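Local coordinates for protein AGR_L_2016p (Agrobacterium tumefaciens, PDB 2GVH) that probably hydrolyses acyl-CoA thioesters to free carboxylic acid and coenzyme A, using two hotdog-fold thioesterase domains joined in one chain, at residues 32-37 against 114-119; 45-50 against 89-94; 180-185 against 210-215; 188-193 against 258-263; 226-229 against 235-238. All coordinates share one frame; numbering follows the deposited sequence.

Contact 1 of 5, residues 32-37 against 114-119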
# COMPACT_ATOMS: atom_id res chain seq x y z
N ILE B 32 -14.09 -8.85 -1.56
CA ILE B 32 -13.82 -9.68 -0.44
C ILE B 32 -12.43 -9.41 0.09
O ILE B 32 -11.48 -9.39 -0.67
CB ILE B 32 -14.00 -11.19 -0.77
CG1 ILE B 32 -15.48 -11.49 -0.87
CG2 ILE B 32 -13.49 -12.00 0.36
CD1 ILE B 32 -15.87 -12.85 -1.38
N ASP B 33 -12.33 -9.18 1.39
CA ASP B 33 -11.04 -9.01 2.04
C ASP B 33 -10.86 -9.99 3.19
O ASP B 33 -11.78 -10.30 3.90
CB ASP B 33 -10.90 -7.60 2.55
CG ASP B 33 -9.44 -7.24 2.87
OD1 ASP B 33 -8.50 -8.00 2.47
OD2 ASP B 33 -9.22 -6.19 3.54
N ILE B 34 -9.66 -10.49 3.37
CA ILE B 34 -9.37 -11.40 4.48
C ILE B 34 -8.69 -10.69 5.62
O ILE B 34 -7.73 -10.00 5.39
CB ILE B 34 -8.43 -12.49 4.05
CG1 ILE B 34 -9.06 -13.27 2.93
CG2 ILE B 34 -8.12 -13.43 5.23
CD1 ILE B 34 -8.05 -13.60 1.91
N VAL B 35 -9.17 -10.88 6.84
CA VAL B 35 -8.42 -10.45 8.04
C VAL B 35 -7.91 -11.71 8.72
O VAL B 35 -8.71 -12.50 9.21
CB VAL B 35 -9.33 -9.67 9.02
CG1 VAL B 35 -8.59 -9.30 10.28
CG2 VAL B 35 -9.88 -8.44 8.39
N PHE B 36 -6.61 -11.90 8.76
CA PHE B 36 -6.01 -13.10 9.40
C PHE B 36 -6.01 -13.09 10.93
O PHE B 36 -5.92 -12.03 11.54
CB PHE B 36 -4.56 -13.28 8.93
CG PHE B 36 -4.44 -13.80 7.54
CD1 PHE B 36 -4.42 -12.93 6.46
CD2 PHE B 36 -4.37 -15.16 7.30
CE1 PHE B 36 -4.33 -13.42 5.14
CE2 PHE B 36 -4.28 -15.65 6.00
CZ PHE B 36 -4.26 -14.78 4.92
N PRO B 37 -6.05 -14.29 11.55
CA PRO B 37 -6.06 -14.38 13.01
C PRO B 37 -4.85 -13.68 13.60
O PRO B 37 -3.74 -13.90 13.13
CB PRO B 37 -5.99 -15.89 13.27
CG PRO B 37 -6.58 -16.48 12.08
CD PRO B 37 -6.11 -15.63 10.94
N GLU B 114 -17.45 -13.29 8.32
CA GLU B 114 -17.61 -14.67 8.77
C GLU B 114 -16.29 -15.19 9.30
O GLU B 114 -15.27 -14.97 8.66
CB GLU B 114 -18.07 -15.54 7.60
CG GLU B 114 -19.53 -15.38 7.28
CD GLU B 114 -19.98 -16.13 6.03
OE1 GLU B 114 -19.44 -17.23 5.73
OE2 GLU B 114 -20.90 -15.61 5.35
N THR B 115 -16.28 -15.89 10.44
CA THR B 115 -15.02 -16.41 10.96
C THR B 115 -14.42 -17.32 9.92
O THR B 115 -15.14 -17.98 9.18
CB THR B 115 -15.15 -17.22 12.28
OG1 THR B 115 -16.11 -18.26 12.12
CG2 THR B 115 -15.52 -16.36 13.43
N ILE B 116 -13.09 -17.34 9.87
CA ILE B 116 -12.38 -18.24 9.01
C ILE B 116 -12.58 -19.64 9.56
O ILE B 116 -12.88 -20.55 8.80
CB ILE B 116 -10.87 -17.88 8.94
CG1 ILE B 116 -10.69 -16.55 8.22
CG2 ILE B 116 -10.07 -18.98 8.26
CD1 ILE B 116 -9.39 -15.92 8.42
N ILE B 117 -12.38 -19.79 10.88
CA ILE B 117 -12.60 -21.06 11.54
C ILE B 117 -14.06 -21.11 11.97
O ILE B 117 -14.47 -20.33 12.82
CB ILE B 117 -11.67 -21.27 12.79
CG1 ILE B 117 -10.19 -21.23 12.39
CG2 ILE B 117 -11.99 -22.60 13.48
CD1 ILE B 117 -9.31 -20.71 13.48
N GLY B 118 -14.83 -22.02 11.38
CA GLY B 118 -16.23 -22.19 11.73
C GLY B 118 -17.26 -21.50 10.85
O GLY B 118 -18.41 -21.90 10.82
N ARG B 119 -16.87 -20.44 10.14
CA ARG B 119 -17.83 -19.70 9.25
C ARG B 119 -19.07 -19.15 9.99
O ARG B 119 -20.21 -19.32 9.54
CB ARG B 119 -18.26 -20.56 8.05
CG ARG B 119 -17.89 -19.99 6.71
CD ARG B 119 -18.68 -20.66 5.58
NE ARG B 119 -19.23 -19.66 4.66
CZ ARG B 119 -19.68 -19.92 3.45
NH1 ARG B 119 -19.68 -21.17 2.97
NH2 ARG B 119 -20.15 -18.92 2.70

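Contact 2 of 5, residues 45-50 against 89-94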
# COMPACT_ATOMS: atom_id res chain seq x y z
N THR B 45 -8.42 -1.60 11.73
CA THR B 45 -8.70 -0.64 10.66
C THR B 45 -9.88 -1.07 9.83
O THR B 45 -10.67 -0.23 9.40
CB THR B 45 -7.50 -0.43 9.72
OG1 THR B 45 -7.02 -1.69 9.23
CG2 THR B 45 -6.39 0.33 10.42
N LEU B 46 -10.00 -2.37 9.60
CA LEU B 46 -11.09 -2.89 8.80
C LEU B 46 -12.42 -2.82 9.55
O LEU B 46 -13.44 -2.48 8.97
CB LEU B 46 -10.80 -4.31 8.35
CG LEU B 46 -11.75 -4.76 7.25
CD1 LEU B 46 -11.00 -5.29 6.08
CD2 LEU B 46 -12.67 -5.79 7.82
N PHE B 47 -12.42 -3.15 10.83
CA PHE B 47 -13.60 -2.89 11.65
C PHE B 47 -13.39 -1.50 12.22
O PHE B 47 -13.12 -1.29 13.42
CB PHE B 47 -13.75 -3.96 12.70
CG PHE B 47 -13.90 -5.34 12.13
CD1 PHE B 47 -15.08 -5.72 11.53
CD2 PHE B 47 -12.84 -6.25 12.20
CE1 PHE B 47 -15.22 -6.98 11.00
CE2 PHE B 47 -12.98 -7.53 11.69
CZ PHE B 47 -14.18 -7.89 11.07
N GLY B 48 -13.49 -0.54 11.31
CA GLY B 48 -13.03 0.83 11.52
C GLY B 48 -13.11 1.46 10.16
O GLY B 48 -13.92 1.04 9.30
N GLY B 49 -12.24 2.44 9.94
CA GLY B 49 -12.32 3.33 8.78
C GLY B 49 -12.11 2.61 7.46
O GLY B 49 -12.76 2.92 6.46
N THR B 50 -11.21 1.64 7.46
CA THR B 50 -10.94 0.93 6.25
C THR B 50 -12.17 0.18 5.83
O THR B 50 -12.53 0.16 4.62
CB THR B 50 -9.74 0.01 6.38
OG1 THR B 50 -8.60 0.81 6.74
CG2 THR B 50 -9.43 -0.66 5.06
N HIS B 89 -11.28 -13.34 9.94
CA HIS B 89 -12.53 -13.28 9.17
C HIS B 89 -12.36 -13.19 7.64
O HIS B 89 -11.52 -12.48 7.11
CB HIS B 89 -13.35 -12.05 9.63
CG HIS B 89 -13.84 -12.12 11.04
ND1 HIS B 89 -13.07 -11.74 12.12
CD2 HIS B 89 -15.02 -12.55 11.54
CE1 HIS B 89 -13.77 -11.92 13.23
NE2 HIS B 89 -14.95 -12.41 12.90
N ILE B 90 -13.20 -13.89 6.90
CA ILE B 90 -13.39 -13.48 5.51
C ILE B 90 -14.51 -12.46 5.46
O ILE B 90 -15.61 -12.74 5.92
CB ILE B 90 -13.76 -14.60 4.57
CG1 ILE B 90 -12.65 -15.62 4.49
CG2 ILE B 90 -13.95 -14.02 3.21
CD1 ILE B 90 -13.09 -16.93 3.82
N VAL B 91 -14.23 -11.29 4.89
CA VAL B 91 -15.18 -10.18 4.94
C VAL B 91 -15.70 -9.83 3.57
O VAL B 91 -14.92 -9.53 2.67
CB VAL B 91 -14.56 -8.93 5.64
CG1 VAL B 91 -15.59 -7.92 5.94
CG2 VAL B 91 -14.01 -9.38 6.95
N GLU B 92 -17.00 -9.90 3.40
CA GLU B 92 -17.58 -9.70 2.09
C GLU B 92 -18.36 -8.42 2.02
O GLU B 92 -19.23 -8.19 2.82
CB GLU B 92 -18.49 -10.86 1.72
CG GLU B 92 -18.86 -10.87 0.26
CD GLU B 92 -19.82 -11.98 -0.14
OE1 GLU B 92 -20.16 -12.83 0.69
OE2 GLU B 92 -20.27 -12.00 -1.30
N PHE B 93 -18.06 -7.59 1.02
CA PHE B 93 -18.79 -6.37 0.80
C PHE B 93 -19.64 -6.52 -0.47
O PHE B 93 -19.12 -6.73 -1.56
CB PHE B 93 -17.82 -5.21 0.66
CG PHE B 93 -16.91 -5.04 1.86
CD1 PHE B 93 -15.83 -5.89 2.05
CD2 PHE B 93 -17.12 -4.03 2.77
CE1 PHE B 93 -15.00 -5.74 3.15
CE2 PHE B 93 -16.31 -3.87 3.86
CZ PHE B 93 -15.22 -4.73 4.06
N THR B 94 -20.94 -6.38 -0.32
CA THR B 94 -21.86 -6.55 -1.48
C THR B 94 -22.57 -5.23 -1.73
O THR B 94 -22.93 -4.56 -0.78
CB THR B 94 -22.99 -7.53 -1.21
OG1 THR B 94 -23.53 -7.17 0.05
CG2 THR B 94 -22.53 -8.92 -1.08

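Contact 3 of 5, residues 180-185 against 210-215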
# COMPACT_ATOMS: atom_id res chain seq x y z
N GLY B 180 2.07 -10.96 -11.83
CA GLY B 180 2.20 -11.50 -10.50
C GLY B 180 1.11 -10.96 -9.61
O GLY B 180 0.68 -11.59 -8.64
N GLU B 181 0.61 -9.79 -9.95
CA GLU B 181 -0.34 -9.17 -9.07
C GLU B 181 -1.74 -9.70 -9.41
O GLU B 181 -2.59 -9.81 -8.58
CB GLU B 181 -0.18 -7.66 -9.13
CG GLU B 181 -0.61 -7.01 -7.88
CD GLU B 181 0.53 -6.77 -6.98
OE1 GLU B 181 1.63 -6.56 -7.49
OE2 GLU B 181 0.35 -6.81 -5.75
N ALA B 182 -1.92 -10.09 -10.66
CA ALA B 182 -3.11 -10.78 -11.06
C ALA B 182 -3.14 -12.17 -10.49
O ALA B 182 -4.21 -12.71 -10.15
CB ALA B 182 -3.18 -10.83 -12.55
N ILE B 183 -1.95 -12.79 -10.37
CA ILE B 183 -1.88 -14.14 -9.86
C ILE B 183 -2.31 -14.08 -8.41
O ILE B 183 -3.08 -14.92 -7.95
CB ILE B 183 -0.48 -14.72 -10.02
CG1 ILE B 183 -0.27 -15.26 -11.44
CG2 ILE B 183 -0.19 -15.91 -9.04
CD1 ILE B 183 1.21 -15.41 -11.76
N ALA B 184 -1.84 -13.07 -7.69
CA ALA B 184 -2.06 -13.00 -6.24
C ALA B 184 -3.56 -12.83 -5.98
O ALA B 184 -4.11 -13.41 -5.08
CB ALA B 184 -1.27 -11.88 -5.62
N TYR B 185 -4.23 -12.08 -6.82
CA TYR B 185 -5.66 -11.96 -6.68
C TYR B 185 -6.32 -13.33 -6.90
O TYR B 185 -7.24 -13.71 -6.18
CB TYR B 185 -6.22 -10.87 -7.59
CG TYR B 185 -7.67 -10.56 -7.32
CD1 TYR B 185 -8.06 -9.84 -6.19
CD2 TYR B 185 -8.66 -11.02 -8.18
CE1 TYR B 185 -9.42 -9.57 -5.91
CE2 TYR B 185 -10.00 -10.76 -7.92
CZ TYR B 185 -10.38 -10.05 -6.80
OH TYR B 185 -11.75 -9.81 -6.60
N ILE B 210 0.04 -21.18 -15.30
CA ILE B 210 -0.96 -20.17 -15.59
C ILE B 210 -0.51 -19.42 -16.82
O ILE B 210 0.61 -18.88 -16.83
CB ILE B 210 -1.09 -19.16 -14.44
CG1 ILE B 210 -1.64 -19.87 -13.20
CG2 ILE B 210 -2.04 -18.02 -14.84
CD1 ILE B 210 -1.58 -19.05 -12.00
N ASP B 211 -1.38 -19.43 -17.85
CA ASP B 211 -1.17 -18.68 -19.10
C ASP B 211 -2.06 -17.46 -19.15
O ASP B 211 -3.22 -17.55 -18.80
CB ASP B 211 -1.47 -19.57 -20.31
CG ASP B 211 -0.44 -20.68 -20.48
OD1 ASP B 211 0.77 -20.38 -20.59
OD2 ASP B 211 -0.84 -21.87 -20.49
N PHE B 212 -1.51 -16.33 -19.57
CA PHE B 212 -2.27 -15.09 -19.63
C PHE B 212 -2.67 -14.79 -21.04
O PHE B 212 -1.81 -14.75 -21.90
CB PHE B 212 -1.44 -13.93 -19.10
CG PHE B 212 -1.30 -13.92 -17.64
CD1 PHE B 212 -2.28 -13.34 -16.85
CD2 PHE B 212 -0.17 -14.47 -17.02
CE1 PHE B 212 -2.13 -13.32 -15.46
CE2 PHE B 212 -0.03 -14.46 -15.65
CZ PHE B 212 -1.01 -13.89 -14.87
N ALA B 213 -3.96 -14.56 -21.28
CA ALA B 213 -4.43 -14.32 -22.66
C ALA B 213 -4.24 -12.89 -23.09
O ALA B 213 -3.87 -12.63 -24.21
CB ALA B 213 -5.89 -14.75 -22.85
N ARG B 214 -4.50 -11.94 -22.20
CA ARG B 214 -4.20 -10.54 -22.48
C ARG B 214 -3.71 -9.87 -21.20
O ARG B 214 -3.79 -10.44 -20.14
CB ARG B 214 -5.39 -9.79 -23.12
CG ARG B 214 -6.52 -9.45 -22.19
CD ARG B 214 -7.70 -8.74 -22.92
NE ARG B 214 -7.56 -7.29 -23.13
CZ ARG B 214 -7.49 -6.37 -22.16
NH1 ARG B 214 -7.53 -6.73 -20.87
NH2 ARG B 214 -7.37 -5.09 -22.48
N ALA B 215 -3.16 -8.67 -21.33
CA ALA B 215 -2.68 -7.92 -20.19
C ALA B 215 -3.84 -7.08 -19.67
O ALA B 215 -4.72 -6.65 -20.45
CB ALA B 215 -1.50 -7.06 -20.58

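Contact 4 of 5, residues 188-193 against 258-263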
# COMPACT_ATOMS: atom_id res chain seq x y z
N LYS B 188 -5.74 -15.24 -3.62
CA LYS B 188 -6.79 -14.72 -2.72
C LYS B 188 -8.14 -15.42 -2.98
O LYS B 188 -8.71 -16.01 -2.08
CB LYS B 188 -6.93 -13.22 -2.86
CG LYS B 188 -7.72 -12.60 -1.75
CD LYS B 188 -7.96 -11.16 -2.04
CE LYS B 188 -7.70 -10.30 -0.83
NZ LYS B 188 -7.83 -8.88 -1.27
N ALA B 189 -8.64 -15.39 -4.21
CA ALA B 189 -9.92 -16.07 -4.48
C ALA B 189 -9.87 -17.57 -4.17
O ALA B 189 -10.81 -18.14 -3.65
CB ALA B 189 -10.42 -15.80 -5.91
N ALA B 190 -8.74 -18.22 -4.42
CA ALA B 190 -8.59 -19.63 -4.10
C ALA B 190 -8.61 -19.86 -2.58
O ALA B 190 -9.16 -20.82 -2.07
CB ALA B 190 -7.31 -20.15 -4.66
N PHE B 191 -7.98 -18.95 -1.84
CA PHE B 191 -8.03 -19.04 -0.40
C PHE B 191 -9.46 -18.91 0.11
O PHE B 191 -9.88 -19.67 0.94
CB PHE B 191 -7.17 -17.94 0.21
CG PHE B 191 -7.29 -17.88 1.68
CD1 PHE B 191 -8.41 -17.30 2.28
CD2 PHE B 191 -6.33 -18.46 2.49
CE1 PHE B 191 -8.57 -17.27 3.65
CE2 PHE B 191 -6.47 -18.42 3.86
CZ PHE B 191 -7.59 -17.83 4.44
N VAL B 192 -10.22 -17.96 -0.43
CA VAL B 192 -11.60 -17.76 -0.03
C VAL B 192 -12.43 -19.03 -0.25
O VAL B 192 -12.92 -19.60 0.71
CB VAL B 192 -12.21 -16.53 -0.76
CG1 VAL B 192 -13.78 -16.51 -0.68
CG2 VAL B 192 -11.60 -15.24 -0.25
N ALA B 193 -12.57 -19.47 -1.49
CA ALA B 193 -13.30 -20.72 -1.82
C ALA B 193 -12.88 -21.96 -1.03
O ALA B 193 -13.74 -22.64 -0.48
CB ALA B 193 -13.22 -21.02 -3.31
N GLY B 258 -6.34 -20.56 -13.52
CA GLY B 258 -5.33 -21.14 -12.67
C GLY B 258 -5.90 -22.25 -11.83
O GLY B 258 -7.10 -22.28 -11.55
N HIS B 259 -5.05 -23.18 -11.44
CA HIS B 259 -5.46 -24.22 -10.50
C HIS B 259 -4.48 -24.16 -9.34
O HIS B 259 -3.26 -24.24 -9.55
CB HIS B 259 -5.43 -25.59 -11.17
CG HIS B 259 -6.35 -25.69 -12.34
ND1 HIS B 259 -7.60 -26.28 -12.26
CD2 HIS B 259 -6.23 -25.22 -13.60
CE1 HIS B 259 -8.19 -26.19 -13.43
NE2 HIS B 259 -7.39 -25.55 -14.27
N PHE B 260 -5.04 -24.01 -8.14
CA PHE B 260 -4.25 -23.95 -6.91
C PHE B 260 -4.58 -25.11 -5.98
O PHE B 260 -5.72 -25.57 -5.87
CB PHE B 260 -4.49 -22.62 -6.21
CG PHE B 260 -4.30 -21.42 -7.10
CD1 PHE B 260 -5.36 -20.91 -7.85
CD2 PHE B 260 -3.05 -20.79 -7.18
CE1 PHE B 260 -5.19 -19.80 -8.67
CE2 PHE B 260 -2.85 -19.67 -8.01
CZ PHE B 260 -3.96 -19.19 -8.77
N THR B 261 -3.54 -25.60 -5.30
CA THR B 261 -3.79 -26.61 -4.30
C THR B 261 -3.70 -25.96 -2.94
O THR B 261 -2.72 -25.28 -2.64
CB THR B 261 -2.88 -27.81 -4.49
OG1 THR B 261 -3.19 -28.40 -5.75
CG2 THR B 261 -3.09 -28.87 -3.40
N MSE B 262 -4.75 -26.14 -2.14
CA MSE B 262 -4.82 -25.55 -0.80
C MSE B 262 -4.84 -26.63 0.26
O MSE B 262 -5.42 -27.67 0.06
CB MSE B 262 -6.10 -24.71 -0.69
CG MSE B 262 -6.18 -23.52 -1.67
SE MSE B 262 -4.93 -21.97 -1.23
CE MSE B 262 -5.30 -21.56 0.42
N VAL B 263 -4.19 -26.41 1.39
CA VAL B 263 -4.20 -27.43 2.43
C VAL B 263 -4.87 -26.88 3.68
O VAL B 263 -4.58 -25.76 4.08
CB VAL B 263 -2.79 -27.93 2.73
CG1 VAL B 263 -2.78 -28.83 3.97
CG2 VAL B 263 -2.24 -28.70 1.53

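Contact 5 of 5, residues 226-229 against 235-238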
# COMPACT_ATOMS: atom_id res chain seq x y z
N ALA B 226 -13.86 -18.61 -8.39
CA ALA B 226 -13.09 -19.67 -7.77
C ALA B 226 -14.05 -20.65 -7.16
O ALA B 226 -15.04 -20.25 -6.52
CB ALA B 226 -12.14 -19.10 -6.71
N HIS B 227 -13.78 -21.95 -7.38
CA HIS B 227 -14.64 -23.00 -6.83
C HIS B 227 -13.83 -24.26 -6.68
O HIS B 227 -12.86 -24.46 -7.39
CB HIS B 227 -15.83 -23.27 -7.75
CG HIS B 227 -15.45 -24.00 -8.98
ND1 HIS B 227 -15.46 -25.38 -9.06
CD2 HIS B 227 -14.98 -23.55 -10.17
CE1 HIS B 227 -15.03 -25.74 -10.26
NE2 HIS B 227 -14.74 -24.65 -10.95
N VAL B 228 -14.25 -25.14 -5.78
CA VAL B 228 -13.50 -26.34 -5.47
C VAL B 228 -13.77 -27.35 -6.56
O VAL B 228 -14.93 -27.59 -6.91
CB VAL B 228 -13.88 -26.86 -4.06
CG1 VAL B 228 -13.28 -28.20 -3.78
CG2 VAL B 228 -13.43 -25.85 -3.02
N GLU B 229 -12.71 -27.93 -7.09
CA GLU B 229 -12.79 -28.95 -8.14
C GLU B 229 -12.75 -30.35 -7.56
O GLU B 229 -13.54 -31.21 -7.98
CB GLU B 229 -11.56 -28.88 -9.04
CG GLU B 229 -11.65 -27.96 -10.21
CD GLU B 229 -10.31 -27.82 -10.91
OE1 GLU B 229 -9.25 -27.55 -10.23
OE2 GLU B 229 -10.34 -27.99 -12.15
N SER B 235 -6.36 -31.81 1.45
CA SER B 235 -6.20 -30.73 0.48
C SER B 235 -7.38 -30.61 -0.46
O SER B 235 -8.16 -31.54 -0.61
CB SER B 235 -4.95 -30.96 -0.34
OG SER B 235 -5.05 -32.18 -1.04
N MSE B 236 -7.52 -29.44 -1.09
CA MSE B 236 -8.46 -29.29 -2.20
C MSE B 236 -7.69 -28.69 -3.34
O MSE B 236 -6.63 -28.08 -3.15
CB MSE B 236 -9.61 -28.33 -1.88
CG MSE B 236 -10.60 -28.77 -0.82
SE MSE B 236 -11.07 -27.28 0.40
CE MSE B 236 -9.46 -27.16 1.29
N SER B 237 -8.30 -28.83 -4.52
CA SER B 237 -7.87 -28.21 -5.73
C SER B 237 -8.94 -27.23 -6.24
O SER B 237 -10.11 -27.59 -6.55
CB SER B 237 -7.59 -29.27 -6.78
OG SER B 237 -7.38 -28.68 -8.05
N ILE B 238 -8.51 -25.98 -6.36
CA ILE B 238 -9.40 -24.89 -6.65
C ILE B 238 -9.07 -24.40 -8.02
O ILE B 238 -7.90 -24.23 -8.33
CB ILE B 238 -9.21 -23.71 -5.66
CG1 ILE B 238 -9.66 -24.09 -4.25
CG2 ILE B 238 -10.06 -22.52 -6.13
CD1 ILE B 238 -8.64 -24.85 -3.47

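Contact 1 of 5, residues 32-37 against 114-119
In the first hotdog domain, the end of edge strand 29-35 meets the turn that follows strand 104-115, and Ile-116 brings the two together through packing on Ile-34, Val-35 and Pro-37. The strands are not neighbours in the antiparallel sheet: strand 89-100 runs between them, pairing through His-89 with Val-35 and through Ile-90 with Glu-114. The contact therefore spans one intervening strand and is small, burying 128 Å² in all. One methyl does the touching. Ile-116 CG1 lies anti to the carbonyl carbon (chi1 -68°); with chi2 extended, this carries CD1 toward 32-37, where its closest approach is 3.6 Å to Val-35 O. The same CD1 lies 4.1 Å from Pro-37 CD, the proline ring and the isoleucine chain crossing at about a right angle, and 4.2 Å from Ile-34 CG2. Pro-37 also lies at a subunit interface: its carbonyl accepts a hydrogen bond from Thr-40 of the second subunit. Polar links close the turn on the Ile-116 side. Glu-114 OE1 takes Arg-119 NE in a salt bridge of 2.7 Å that lies within the guanidinium plane, and Thr-115 OG1 donates to Ile-117 O at 2.7 Å from well above the carbonyl plane.

Contact 2 of 5, residues 45-50 against 89-94
Leu-46 and Val-91 make the closest approach here, with Leu-46 CD2 lying 3.9 Å from Val-91 CG2 and only slightly farther from CG1, so that one methyl of the leucine sits against both branches of the valine. The two side chains run past each other in opposite directions. Beside them Phe-47 and His-89 form a T-shaped pair: the phenyl edge points at the imidazole face, the ring centroids are 5.6 Å apart and the planes stand at 76°. Phe-47 CZ is the leading atom, 4.1 Å from His-89 ND1 and over the rim of that ring instead of its centre. Val-91 CG2 approaches the same CZ obliquely. Leu-46 CD2 also lies 4.1 Å above the plane of the Phe-47 ring, over its middle, so the same methyl touches the phenyl face and Val-91 in two roughly perpendicular directions. Leu-46 CG, anti to the backbone N (chi1 -166°), points the branched end at the strand, and chi2 sets which methyl leads.

In hotdog terms, the link between helix 40-46 and the long central helix 49-67 is pressed onto strand 89-100 of the sheet that wraps that helix. Phe-47 occupies the centre of an inverse gamma turn and Gly-48 the N-cap of helix 49-67; Thr-50 N donates to Thr-45 O at 2.7 Å across this junction. Farther out, Met-111 packs on both Leu-46 and Phe-47, Pro-84 touches both Phe-47 and His-89, and His-43 meets the Phe-47 ring. The imidazole of His-89 also meets the ring of His-122.

Contact 3 of 5, residues 180-185 against 210-215
The ring of Phe-212 is approached on one face by Ile-210 CG2, two residues earlier in its own segment, which sits 4.1 Å above the plane and toward the rim. At the ring's edge, near its plane, comes Ile-183 CG1, 3.8 Å from Phe-212 CZ. Ala-182 CB reaches Phe-212 CE1 obliquely at 4.0 Å. The setting is the second hotdog domain, where the early turns of helix 179-198 lie against the end of strand 202-211 and the residues that follow. Phe-212 CG is anti to the carbonyl carbon (chi1 -75°), and the ring thereby extends from the backbone toward the helix, its far end reaching the adjacent residues Ala-182 and Ile-183. The Ile-183 chain crosses it at about a right angle, and its CD1 also comes near the ring, so the isoleucine borders CZ and CE2, the alanine methyl the adjoining CE1.

All of these links are apolar. Thr-255 and Ala-256 of strand 252-264 also touch Phe-212. Strand 202-211 is outermost in the sheet of this chain, but Ile-210 and Asp-211 pair antiparallel with a strand of the second subunit, continuing the sheet across the interface; Leu-52 of that subunit packs on Ile-183. Within the chain, the branch of Ile-183 that meets the phenyl edge has a second partner, with its CG1 lying 4.0 Å from Ile-210 CD1.

Contact 4 of 5, residues 188-193 against 258-263
Phe-191 and Met-262, a selenomethionine, cross at about a right angle, while Ala-190 next to them directs its methyl at the Phe-260 side chain. This is the helix-on-sheet packing of the second hotdog domain: the short axes of helix 188-193 and strand 258-263 pass 9.2 Å apart with a signed crossing angle of -47°. Phe-260 and Met-262 are two residues apart on the strand, so both point to the same face of the sheet, toward the helix. Ala-190 presents a small surface there, and its CA comes within 6.7 Å of the CA of Phe-260. Its CB meets the ring obliquely, 3.8 Å from Phe-260 CD1, and also borders CB and CG at the root of that side chain.

The other half of the contact depends on a bent chain. Met-262 turns at both chi2 (-72°) and chi3 (-54°), folding its terminal methyl back onto the helix beside Phe-191, while its CG passes near Ala-190 O. Farther out, Ile-238 of strand 235-246 packs on both Ala-190 and Met-262, and Val-202 on both Phe-191 and Met-262. Met-262 CE ends 3.8 Å from Phe-191 CA and 3.9 Å from Phe-191 CD2, obliquely to the ring.

Contact 5 of 5, residues 226-229 against 235-238
Val-228 and Ile-238 face each other as an antiparallel non-hydrogen-bonded pair, their CA atoms 4.5 Å apart, and the side chains around them interlock, the valine branches set between Met-236 and Ile-238. Val-228 CG1 leans onto the stem of Met-236, a selenomethionine, 4.0 Å from its CG; CG2 of the same valine turns to Ile-238 CG1 at 4.3 Å. The valine thus straddles Met-236 and Ile-238, two residues apart on the facing strand, its CG1 placed anti to the backbone N (chi1 172°). On the other flank Ile-238 CG2 packs beside the small Ala-226, 4.0 Å from its CB, and close to His-227 O.

Around Glu-229 the fit is polar. Glu-229 N donates to Ser-237 O at 2.7 Å, nearly in line with the carbonyl. Ser-237 OG donates to Glu-229 OE1 at 3.1 Å, meeting the carboxylate on its anti side and 33° out of its plane. His-259 ND1 is also bonded to OE1, so two partners grip OE1 and restrain the carboxylate.

The segments belong to the beta hairpin of strands 220-231 and 235-246 in the second hotdog sheet. Strand 160-165 pairs beyond Ala-226, strand 252-264 beyond Met-236 and Ile-238, and helix 179-198 packs on Ala-226, Val-228, Met-236 and Ile-238 through Ala-189, Tyr-197 and Ala-194.

Contacts 1 and 2 lie in the first hotdog domain and contacts 3, 4 and 5 in the second. Contacts 1 and 2 share a sheet, joined by backbone pairing of 32-37 with 89-94. Contacts 3 and 4 use successive parts of helix 179-198 and neighbouring strands, while contact 5 adjoins contact 4, their centres about 6 Å apart. The domains meet partly through Ile-32 and Ile-34 of contact 1, which pack on Val-192 and Phe-191 of contact 4. Contacts 1 to 4 are buried and cross by packing alone, with a ring-on-ring pair in contact 2 and phenylalanines against aliphatic groups in contacts 3 and 4; contact 5, partly buried, adds hydrogen bonds. Contacts 1 and 3 both reach the second subunit.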